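Local coordinates for protein putative glucoamylase (Bacteroides fragilis NCTC 9343, PDB 3EU8) that is a putative glucoamylase, a probably exported protein that probably hydrolyses glycosidic bonds in alpha-glucans or related sugars, although its function has not been established, at residues 16-21 with 355-360; 58-63 with 112-117; 170-175 with 213-218. All blocks are in the same frame, centred on the assembly; numbering follows the deposited sequence.

How the contacts relate
The three contacts illustrate how a largely helical chain, assigned to the six-hairpin glycosidase clan, is tied together at well separated points. Contact 1 brings the first helix against residues 355-360 and so closes most of the chain; contacts 2 and 3 follow one another within the span it encloses. None touches another. The centres of contacts 1 and 3 lie 42 Å apart, on opposite sides of the middle of the chain, and those of contacts 1 and 2 lie 33 Å apart. Contacts 2 and 3 come nearest, with about 11 Å between closest atoms. A potassium ion bound by Ser11 and Thr14 lies about 6 Å from the side chain of Leu16, in contact 1.

Contact 1: residues 16-21 with 355-360; sequences LTDDAL and VMHHLY. With EDO (1,2-ethanediol), chain O.
Leu21 packs tightly against residues 355-360 of helix 349-361. Its chi1 of 177° carries CG toward that helix, and chi2 (60°) turns the two methyls to different partners. Leu21 CD2 sits squarely over the centre of the His357 ring, 3.4 Å from the centroid, a CH-pi contact almost along the ring normal, and also lies 3.6 Å from Met356 CG, of a selenomethionine. Leu21 CD1 runs past the tyrosine ring, 3.6 Å from Tyr360 CD2. The edge of the same imidazole is polar: His357 NE2 donates to Asp18 OD1 at 2.8 Å, the acceptor lying close to the ring plane while the carboxylate is turned 53° against it. Face and edge together would fix the rotation of the ring.

The outer side is looser. Leu16 CD1 rests over the face of the Tyr360 ring, and a 1,2-ethanediol, probably from the crystallisation liquor, lies between the segments: Leu16 N donates to its O1 at 3.0 Å, whereas its other end, near His357, is doubtfully placed. Thr17 OG1 caps the incoming helix by accepting from Ala20 N. Deeper in the fold, Met356 leans on Met22 and Val25 of helix 18-34 and on Leu342 of helix 338-342, while the Tyr360 ring meets that of Phe367.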
loop_
_atom_site.group_PDB
_atom_site.type_symbol
_atom_site.label_atom_id
_atom_site.label_comp_id
_atom_site.label_asym_id
_atom_site.label_seq_id
_atom_site.Cartn_x
_atom_site.Cartn_y
_atom_site.Cartn_z
ATOM N N LEU A 16 -6.797 -11.955 24.259
ATOM C CA LEU A 16 -5.502 -12.269 23.643
ATOM C C LEU A 16 -4.497 -11.217 24.047
ATOM O O LEU A 16 -4.832 -10.047 24.172
ATOM C CB LEU A 16 -5.585 -12.313 22.102
ATOM C CG LEU A 16 -6.366 -13.449 21.438
ATOM C CD1 LEU A 16 -6.475 -13.212 19.923
ATOM C CD2 LEU A 16 -5.693 -14.805 21.713
ATOM N N THR A 17 -3.260 -11.631 24.293
ATOM C CA THR A 17 -2.173 -10.653 24.373
ATOM C C THR A 17 -2.074 -9.923 23.012
ATOM O O THR A 17 -2.565 -10.405 22.001
ATOM C CB THR A 17 -0.824 -11.328 24.682
ATOM O OG1 THR A 17 -0.463 -12.167 23.579
ATOM C CG2 THR A 17 -0.901 -12.162 26.001
ATOM N N ASP A 18 -1.414 -8.774 23.003
ATOM C CA ASP A 18 -1.185 -8.030 21.778
ATOM C C ASP A 18 -0.406 -8.889 20.773
ATOM O O ASP A 18 -0.703 -8.868 19.569
ATOM C CB ASP A 18 -0.369 -6.767 22.066
ATOM C CG ASP A 18 -1.150 -5.708 22.803
ATOM O OD1 ASP A 18 -2.407 -5.759 22.860
ATOM O OD2 ASP A 18 -0.483 -4.803 23.311
ATOM N N ASP A 19 0.592 -9.626 21.268
ATOM C CA ASP A 19 1.471 -10.401 20.405
ATOM C C ASP A 19 0.681 -11.537 19.754
ATOM O O ASP A 19 0.876 -11.799 18.586
ATOM C CB ASP A 19 2.671 -10.969 21.187
ATOM C CG ASP A 19 3.833 -9.971 21.352
ATOM O OD1 ASP A 19 3.707 -8.778 20.975
ATOM O OD2 ASP A 19 4.898 -10.400 21.867
ATOM N N ALA A 20 -0.194 -12.192 20.510
ATOM C CA ALA A 20 -0.980 -13.348 19.991
ATOM C C ALA A 20 -2.036 -12.848 19.043
ATOM O O ALA A 20 -2.283 -13.484 18.032
ATOM C CB ALA A 20 -1.634 -14.144 21.095
ATOM N N LEU A 21 -2.651 -11.715 19.382
ATOM C CA LEU A 21 -3.580 -11.041 18.468
ATOM C C LEU A 21 -2.883 -10.675 17.148
ATOM O O LEU A 21 -3.389 -10.983 16.068
ATOM C CB LEU A 21 -4.229 -9.798 19.114
ATOM C CG LEU A 21 -5.157 -8.993 18.166
ATOM C CD1 LEU A 21 -6.309 -9.853 17.676
ATOM C CD2 LEU A 21 -5.644 -7.709 18.812
ATOM N N VAL A 355 -8.111 -0.638 18.518
ATOM C CA VAL A 355 -9.052 -0.915 17.419
ATOM C C VAL A 355 -8.975 -2.398 17.044
ATOM O O VAL A 355 -9.991 -3.047 16.904
ATOM C CB VAL A 355 -8.790 -0.014 16.158
ATOM C CG1 VAL A 355 -9.725 -0.398 15.013
ATOM C CG2 VAL A 355 -8.914 1.448 16.506
HETATM N N MSE A 356 -7.765 -2.936 16.937
HETATM C CA MSE A 356 -7.564 -4.330 16.509
HETATM C C MSE A 356 -8.257 -5.344 17.458
HETATM O O MSE A 356 -8.902 -6.283 17.000
HETATM C CB MSE A 356 -6.062 -4.622 16.365
HETATM C CG MSE A 356 -5.740 -5.957 15.621
HETATM SE SE MSE A 356 -3.846 -6.452 15.603
HETATM C CE MSE A 356 -3.166 -4.869 14.575
ATOM N N HIS A 357 -8.106 -5.159 18.766
ATOM C CA HIS A 357 -8.799 -5.976 19.768
ATOM C C HIS A 357 -10.330 -5.840 19.641
ATOM O O HIS A 357 -11.048 -6.832 19.617
ATOM C CB HIS A 357 -8.361 -5.568 21.185
ATOM C CG HIS A 357 -7.049 -6.143 21.611
ATOM N ND1 HIS A 357 -6.925 -7.433 22.095
ATOM C CD2 HIS A 357 -5.808 -5.600 21.650
ATOM C CE1 HIS A 357 -5.657 -7.659 22.405
ATOM N NE2 HIS A 357 -4.958 -6.571 22.131
ATOM N N HIS A 358 -10.808 -4.607 19.507
ATOM C CA HIS A 358 -12.236 -4.320 19.421
ATOM C C HIS A 358 -12.888 -4.913 18.158
ATOM O O HIS A 358 -13.985 -5.489 18.199
ATOM C CB HIS A 358 -12.459 -2.796 19.533
ATOM C CG HIS A 358 -13.895 -2.366 19.399
ATOM N ND1 HIS A 358 -14.786 -2.364 20.452
ATOM C CD2 HIS A 358 -14.582 -1.895 18.332
ATOM C CE1 HIS A 358 -15.969 -1.955 20.027
ATOM N NE2 HIS A 358 -15.870 -1.659 18.743
ATOM N N LEU A 359 -12.200 -4.823 17.038
ATOM C CA LEU A 359 -12.666 -5.426 15.816
ATOM C C LEU A 359 -12.671 -6.950 15.918
ATOM O O LEU A 359 -13.652 -7.589 15.529
ATOM C CB LEU A 359 -11.808 -4.959 14.638
ATOM C CG LEU A 359 -11.902 -3.470 14.245
ATOM C CD1 LEU A 359 -10.989 -3.313 13.035
ATOM C CD2 LEU A 359 -13.349 -2.966 14.008
ATOM N N TYR A 360 -11.605 -7.539 16.458
ATOM C CA TYR A 360 -11.545 -8.994 16.683
ATOM C C TYR A 360 -12.746 -9.491 17.571
ATOM O O TYR A 360 -13.343 -10.551 17.318
ATOM C CB TYR A 360 -10.189 -9.356 17.319
ATOM C CG TYR A 360 -9.951 -10.835 17.557
ATOM C CD1 TYR A 360 -10.413 -11.463 18.710
ATOM C CD2 TYR A 360 -9.231 -11.598 16.643
ATOM C CE1 TYR A 360 -10.204 -12.826 18.930
ATOM C CE2 TYR A 360 -8.998 -12.971 16.858
ATOM C CZ TYR A 360 -9.485 -13.575 17.992
ATOM O OH TYR A 360 -9.241 -14.920 18.197
HETATM C C1 EDO O . -10.031 -10.556 22.580
HETATM O O1 EDO O . -9.355 -11.790 22.798
HETATM C C2 EDO O . -8.974 -9.493 22.373
HETATM O O2 EDO O . -8.925 -9.143 21.001
#

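Contact 2: residues 58-63 with 112-117; sequences GPEIVT and WWNGET
Ile61 and Trp112 meet on one face of a two-stranded antiparallel sheet, where the isoleucine can be followed outward. Ile61 CB stands 4.0 Å from Trp113 O. Ile61 CG2, anti to the backbone N, comes 3.5 Å from Trp112 CD1, approaching the indole obliquely; CG1 carries the other branch toward Asn114, the cross-strand partner, and the terminal Ile61 CD1 lies 3.9 Å from Asn114 CA. Val62 and Trp113 occupy the other face, with Val62 CG2 against the indole at CE3.

Between the faces, Val62 and Trp113 form the hydrogen-bonded pair: Val62 N donates to Trp113 O at 2.8 Å and Trp113 N returns a bond to Val62 O at 3.0 Å. Gly115 N extends the pairing to Glu60 O at 2.9 Å. There the second strand turns away, and Asn114 OD1 accepts from Glu116 N in an Asx turn while touching Glu60 CG.

Both indole nitrogens bond beyond the two segments, Trp112 NE1 to Glu46 OE1 and Trp113 NE1 to Asp103 O. Chemically, backbone bonds supply the polar link and an aliphatic-to-indole contact lies on each face; the carboxylates, 5.5 Å apart from Glu60 OE1 to Glu116 OE2, would probably repel each other mildly.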
loop_
_atom_site.group_PDB
_atom_site.type_symbol
_atom_site.label_atom_id
_atom_site.label_comp_id
_atom_site.label_asym_id
_atom_site.label_seq_id
_atom_site.Cartn_x
_atom_site.Cartn_y
_atom_site.Cartn_z
ATOM N N GLY A 58 -14.357 -9.677 -11.710
ATOM C CA GLY A 58 -14.151 -10.948 -11.033
ATOM C C GLY A 58 -12.860 -11.076 -10.240
ATOM O O GLY A 58 -11.936 -10.270 -10.376
ATOM N N PRO A 59 -12.748 -12.178 -9.502
ATOM C CA PRO A 59 -11.599 -12.490 -8.703
ATOM C C PRO A 59 -10.377 -12.939 -9.523
ATOM O O PRO A 59 -9.299 -13.001 -8.981
ATOM C CB PRO A 59 -12.115 -13.590 -7.780
ATOM C CG PRO A 59 -13.052 -14.336 -8.661
ATOM C CD PRO A 59 -13.737 -13.276 -9.478
ATOM N N GLU A 60 -10.520 -13.188 -10.825
ATOM C CA GLU A 60 -9.396 -13.597 -11.664
ATOM C C GLU A 60 -8.481 -12.409 -12.061
ATOM O O GLU A 60 -7.372 -12.610 -12.572
ATOM C CB GLU A 60 -9.906 -14.378 -12.924
ATOM C CG GLU A 60 -10.564 -13.548 -14.037
ATOM C CD GLU A 60 -11.981 -13.119 -13.744
ATOM O OE1 GLU A 60 -12.569 -13.562 -12.713
ATOM O OE2 GLU A 60 -12.525 -12.359 -14.574
ATOM N N ILE A 61 -8.982 -11.179 -11.868
ATOM C CA ILE A 61 -8.200 -9.953 -12.101
ATOM C C ILE A 61 -7.138 -9.744 -11.000
ATOM O O ILE A 61 -7.452 -9.811 -9.809
ATOM C CB ILE A 61 -9.124 -8.717 -12.216
ATOM C CG1 ILE A 61 -10.187 -8.968 -13.305
ATOM C CG2 ILE A 61 -8.322 -7.397 -12.457
ATOM C CD1 ILE A 61 -9.676 -9.471 -14.666
ATOM N N VAL A 62 -5.883 -9.529 -11.411
ATOM C CA VAL A 62 -4.795 -9.406 -10.488
ATOM C C VAL A 62 -4.291 -7.968 -10.591
ATOM O O VAL A 62 -4.327 -7.348 -11.642
ATOM C CB VAL A 62 -3.683 -10.496 -10.668
ATOM C CG1 VAL A 62 -4.199 -11.930 -10.232
ATOM C CG2 VAL A 62 -3.116 -10.558 -12.114
ATOM N N THR A 63 -3.833 -7.455 -9.473
ATOM C CA THR A 63 -3.425 -6.056 -9.349
ATOM C C THR A 63 -1.932 -5.988 -9.170
ATOM O O THR A 63 -1.359 -6.718 -8.339
ATOM C CB THR A 63 -4.128 -5.358 -8.155
ATOM O OG1 THR A 63 -3.522 -4.067 -7.909
ATOM C CG2 THR A 63 -4.033 -6.194 -6.925
ATOM N N TRP A 112 -4.103 -3.459 -13.725
ATOM C CA TRP A 112 -4.677 -4.803 -13.692
ATOM C C TRP A 112 -4.319 -5.635 -14.893
ATOM O O TRP A 112 -4.134 -5.106 -16.006
ATOM C CB TRP A 112 -6.222 -4.731 -13.616
ATOM C CG TRP A 112 -6.745 -4.060 -12.362
ATOM C CD1 TRP A 112 -6.686 -4.552 -11.106
ATOM C CD2 TRP A 112 -7.398 -2.788 -12.261
ATOM N NE1 TRP A 112 -7.259 -3.691 -10.232
ATOM C CE2 TRP A 112 -7.709 -2.593 -10.902
ATOM C CE3 TRP A 112 -7.734 -1.779 -13.180
ATOM C CZ2 TRP A 112 -8.349 -1.412 -10.417
ATOM C CZ3 TRP A 112 -8.362 -0.578 -12.689
ATOM C CH2 TRP A 112 -8.667 -0.422 -11.334
ATOM N N TRP A 113 -4.218 -6.939 -14.658
ATOM C CA TRP A 113 -4.253 -7.957 -15.710
ATOM C C TRP A 113 -5.328 -8.975 -15.323
ATOM O O TRP A 113 -5.696 -9.088 -14.157
ATOM C CB TRP A 113 -2.982 -8.818 -15.813
ATOM C CG TRP A 113 -1.671 -8.157 -15.988
ATOM C CD1 TRP A 113 -1.044 -7.896 -17.159
ATOM C CD2 TRP A 113 -0.772 -7.755 -14.945
ATOM N NE1 TRP A 113 0.179 -7.298 -16.915
ATOM C CE2 TRP A 113 0.378 -7.225 -15.563
ATOM C CE3 TRP A 113 -0.844 -7.758 -13.543
ATOM C CZ2 TRP A 113 1.472 -6.734 -14.828
ATOM C CZ3 TRP A 113 0.235 -7.281 -12.810
ATOM C CH2 TRP A 113 1.382 -6.765 -13.460
ATOM N N ASN A 114 -5.805 -9.689 -16.330
ATOM C CA ASN A 114 -6.440 -10.958 -16.138
ATOM C C ASN A 114 -5.329 -11.965 -15.859
ATOM O O ASN A 114 -4.431 -12.163 -16.672
ATOM C CB ASN A 114 -7.258 -11.337 -17.373
ATOM C CG ASN A 114 -8.076 -12.597 -17.163
ATOM O OD1 ASN A 114 -7.701 -13.480 -16.391
ATOM N ND2 ASN A 114 -9.181 -12.700 -17.879
ATOM N N GLY A 115 -5.365 -12.535 -14.658
ATOM C CA GLY A 115 -4.338 -13.473 -14.213
ATOM C C GLY A 115 -4.226 -14.696 -15.092
ATOM O O GLY A 115 -3.151 -15.271 -15.204
ATOM N N GLU A 116 -5.341 -15.071 -15.728
ATOM C CA GLU A 116 -5.422 -16.270 -16.579
ATOM C C GLU A 116 -4.844 -16.063 -17.991
ATOM O O GLU A 116 -4.551 -17.047 -18.676
ATOM C CB GLU A 116 -6.869 -16.777 -16.699
ATOM C CG GLU A 116 -7.512 -17.175 -15.379
ATOM C CD GLU A 116 -9.000 -17.497 -15.486
ATOM O OE1 GLU A 116 -9.581 -17.478 -16.601
ATOM O OE2 GLU A 116 -9.588 -17.831 -14.438
ATOM N N THR A 117 -4.666 -14.807 -18.411
ATOM C CA THR A 117 -4.167 -14.512 -19.755
ATOM C C THR A 117 -2.854 -13.706 -19.812
ATOM O O THR A 117 -2.168 -13.732 -20.830
ATOM C CB THR A 117 -5.252 -13.742 -20.582
ATOM O OG1 THR A 117 -5.448 -12.446 -20.007
ATOM C CG2 THR A 117 -6.565 -14.491 -20.592
#

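Contact 3: residues 170-175 with 213-218; sequences VDWNWY and AASPTH
Ser215 OG is gripped by three partners and links the end of helix 206-214 to the loop 170-175. Ser215 OG accepts from Thr217 N at 3.2 Å and from His218 N at 3.0 Å, an ST turn and an ST motif sharing one oxygen, and it donates to a bridging water at 2.7 Å. Ser215 is the first residue to leave helical geometry, and its chi1 of 176° points OG forward, to the backbone N atoms of the turn that follows.

The water carries the contact across. It donates to Val170 O at 2.9 Å and receives a weak bond from Trp172 NE1, joining a backbone carbonyl, an indole and a hydroxyl that do not bond to one another directly. Beside it, Ser215 CB approaches the Trp172 ring obliquely, 3.4 Å from Trp172 CD1, while Val170 CG1 covers the centre of one face of that indole. The tryptophan also rests on Leu132 of helix 132-149.

The direct bond between the segments runs from Asn173 N to His218 O, at 3.1 Å and rather bent. The same carbonyl oxygen lies at the edge of the Trp172 ring, in its plane.

His218 lies against Val170 and Asp171. The carboxylate of Asp171 lies over one face of its imidazole, offset toward the rim, with the two planes 29° apart; Thr217 CB covers the other. Asp171 OD1 and His218 ND1 are 4.1 Å apart, so any electrostatic attraction, if the ring is protonated, is probably modest. Asp171 OD1 is instead engaged within its own loop, accepting from Trp174 N in an Asx motif, the donor standing 62° out of the carboxylate plane.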
loop_
_atom_site.group_PDB
_atom_site.type_symbol
_atom_site.label_atom_id
_atom_site.label_comp_id
_atom_site.label_asym_id
_atom_site.label_seq_id
_atom_site.Cartn_x
_atom_site.Cartn_y
_atom_site.Cartn_z
ATOM N N VAL A 170 12.243 -0.755 -16.176
ATOM C CA VAL A 170 11.226 0.250 -16.010
ATOM C C VAL A 170 11.745 1.605 -16.516
ATOM O O VAL A 170 12.732 2.125 -15.999
ATOM C CB VAL A 170 10.715 0.377 -14.544
ATOM C CG1 VAL A 170 9.631 1.446 -14.438
ATOM C CG2 VAL A 170 10.219 -0.962 -14.010
ATOM N N ASP A 171 11.055 2.187 -17.497
ATOM C CA ASP A 171 11.516 3.448 -18.108
ATOM C C ASP A 171 10.799 4.646 -17.489
ATOM O O ASP A 171 9.854 5.183 -18.073
ATOM C CB ASP A 171 11.301 3.392 -19.634
ATOM C CG ASP A 171 12.019 4.522 -20.378
ATOM O OD1 ASP A 171 12.412 5.491 -19.739
ATOM O OD2 ASP A 171 12.208 4.438 -21.603
ATOM N N TRP A 172 11.207 5.015 -16.277
ATOM C CA TRP A 172 10.555 6.088 -15.512
ATOM C C TRP A 172 10.638 7.408 -16.297
ATOM O O TRP A 172 9.716 8.218 -16.348
ATOM C CB TRP A 172 11.245 6.263 -14.143
ATOM C CG TRP A 172 11.350 4.999 -13.312
ATOM C CD1 TRP A 172 12.381 4.137 -13.286
ATOM C CD2 TRP A 172 10.364 4.471 -12.408
ATOM N NE1 TRP A 172 12.122 3.106 -12.426
ATOM C CE2 TRP A 172 10.892 3.299 -11.861
ATOM C CE3 TRP A 172 9.079 4.889 -12.004
ATOM C CZ2 TRP A 172 10.190 2.527 -10.924
ATOM C CZ3 TRP A 172 8.407 4.162 -11.063
ATOM C CH2 TRP A 172 8.951 2.974 -10.547
ATOM N N ASN A 173 11.782 7.614 -16.916
ATOM C CA ASN A 173 12.006 8.818 -17.709
ATOM C C ASN A 173 11.022 8.964 -18.903
ATOM O O ASN A 173 10.579 10.054 -19.199
ATOM C CB ASN A 173 13.440 8.787 -18.180
ATOM C CG ASN A 173 14.001 10.109 -18.370
ATOM O OD1 ASN A 173 14.162 10.874 -17.407
ATOM N ND2 ASN A 173 14.370 10.412 -19.621
ATOM N N TRP A 174 10.629 7.855 -19.540
ATOM C CA TRP A 174 9.529 7.889 -20.532
ATOM C C TRP A 174 8.291 8.639 -20.053
ATOM O O TRP A 174 7.692 9.446 -20.819
ATOM C CB TRP A 174 9.079 6.495 -20.960
ATOM C CG TRP A 174 7.851 6.537 -21.934
ATOM C CD1 TRP A 174 6.533 6.378 -21.592
ATOM C CD2 TRP A 174 7.857 6.792 -23.362
ATOM N NE1 TRP A 174 5.734 6.505 -22.702
ATOM C CE2 TRP A 174 6.513 6.751 -23.801
ATOM C CE3 TRP A 174 8.870 7.017 -24.316
ATOM C CZ2 TRP A 174 6.146 6.946 -25.146
ATOM C CZ3 TRP A 174 8.499 7.211 -25.673
ATOM C CH2 TRP A 174 7.143 7.169 -26.063
ATOM N N TYR A 175 7.923 8.398 -18.783
ATOM C CA TYR A 175 6.680 8.938 -18.186
ATOM C C TYR A 175 6.773 10.410 -17.816
ATOM O O TYR A 175 5.841 10.967 -17.226
ATOM C CB TYR A 175 6.216 8.046 -17.014
ATOM C CG TYR A 175 5.646 6.690 -17.487
ATOM C CD1 TYR A 175 6.486 5.661 -17.899
ATOM C CD2 TYR A 175 4.268 6.473 -17.560
ATOM C CE1 TYR A 175 5.979 4.434 -18.314
ATOM C CE2 TYR A 175 3.759 5.282 -17.995
ATOM C CZ TYR A 175 4.608 4.254 -18.375
ATOM O OH TYR A 175 4.093 3.061 -18.848
ATOM N N ALA A 213 13.828 8.484 -9.102
ATOM C CA ALA A 213 15.141 9.058 -8.841
ATOM C C ALA A 213 16.175 7.974 -8.633
ATOM O O ALA A 213 17.316 8.137 -9.062
ATOM C CB ALA A 213 15.104 9.994 -7.622
ATOM N N ALA A 214 15.765 6.873 -8.009
ATOM C CA ALA A 214 16.610 5.711 -7.713
ATOM C C ALA A 214 17.060 4.875 -8.899
ATOM O O ALA A 214 18.067 4.160 -8.784
ATOM C CB ALA A 214 15.841 4.761 -6.706
ATOM N N SER A 215 16.278 4.859 -9.988
ATOM C CA SER A 215 16.583 3.972 -11.105
ATOM C C SER A 215 18.047 4.168 -11.593
ATOM O O SER A 215 18.432 5.267 -11.922
ATOM C CB SER A 215 15.623 4.187 -12.298
ATOM O OG SER A 215 16.043 3.350 -13.370
ATOM N N PRO A 216 18.837 3.092 -11.644
ATOM C CA PRO A 216 20.184 3.186 -12.223
ATOM C C PRO A 216 20.223 3.069 -13.761
ATOM O O PRO A 216 21.292 3.031 -14.344
ATOM C CB PRO A 216 20.915 2.012 -11.577
ATOM C CG PRO A 216 19.857 0.972 -11.380
ATOM C CD PRO A 216 18.533 1.724 -11.177
ATOM N N THR A 217 19.061 3.004 -14.409
ATOM C CA THR A 217 18.993 2.835 -15.851
ATOM C C THR A 217 18.209 3.933 -16.542
ATOM O O THR A 217 18.630 4.407 -17.600
ATOM C CB THR A 217 18.349 1.497 -16.199
ATOM O OG1 THR A 217 17.080 1.401 -15.546
ATOM C CG2 THR A 217 19.228 0.336 -15.758
ATOM N N HIS A 218 17.024 4.264 -16.020
ATOM C CA HIS A 218 16.134 5.245 -16.663
ATOM C C HIS A 218 15.577 6.231 -15.610
ATOM O O HIS A 218 14.371 6.566 -15.624
ATOM C CB HIS A 218 14.993 4.536 -17.432
ATOM C CG HIS A 218 15.473 3.549 -18.451
ATOM N ND1 HIS A 218 16.199 3.924 -19.568
ATOM C CD2 HIS A 218 15.339 2.200 -18.523
ATOM C CE1 HIS A 218 16.499 2.848 -20.281
ATOM N NE2 HIS A 218 16.000 1.786 -19.665
HETATM O O HOH W 1 14.152 1.439 -13.625
#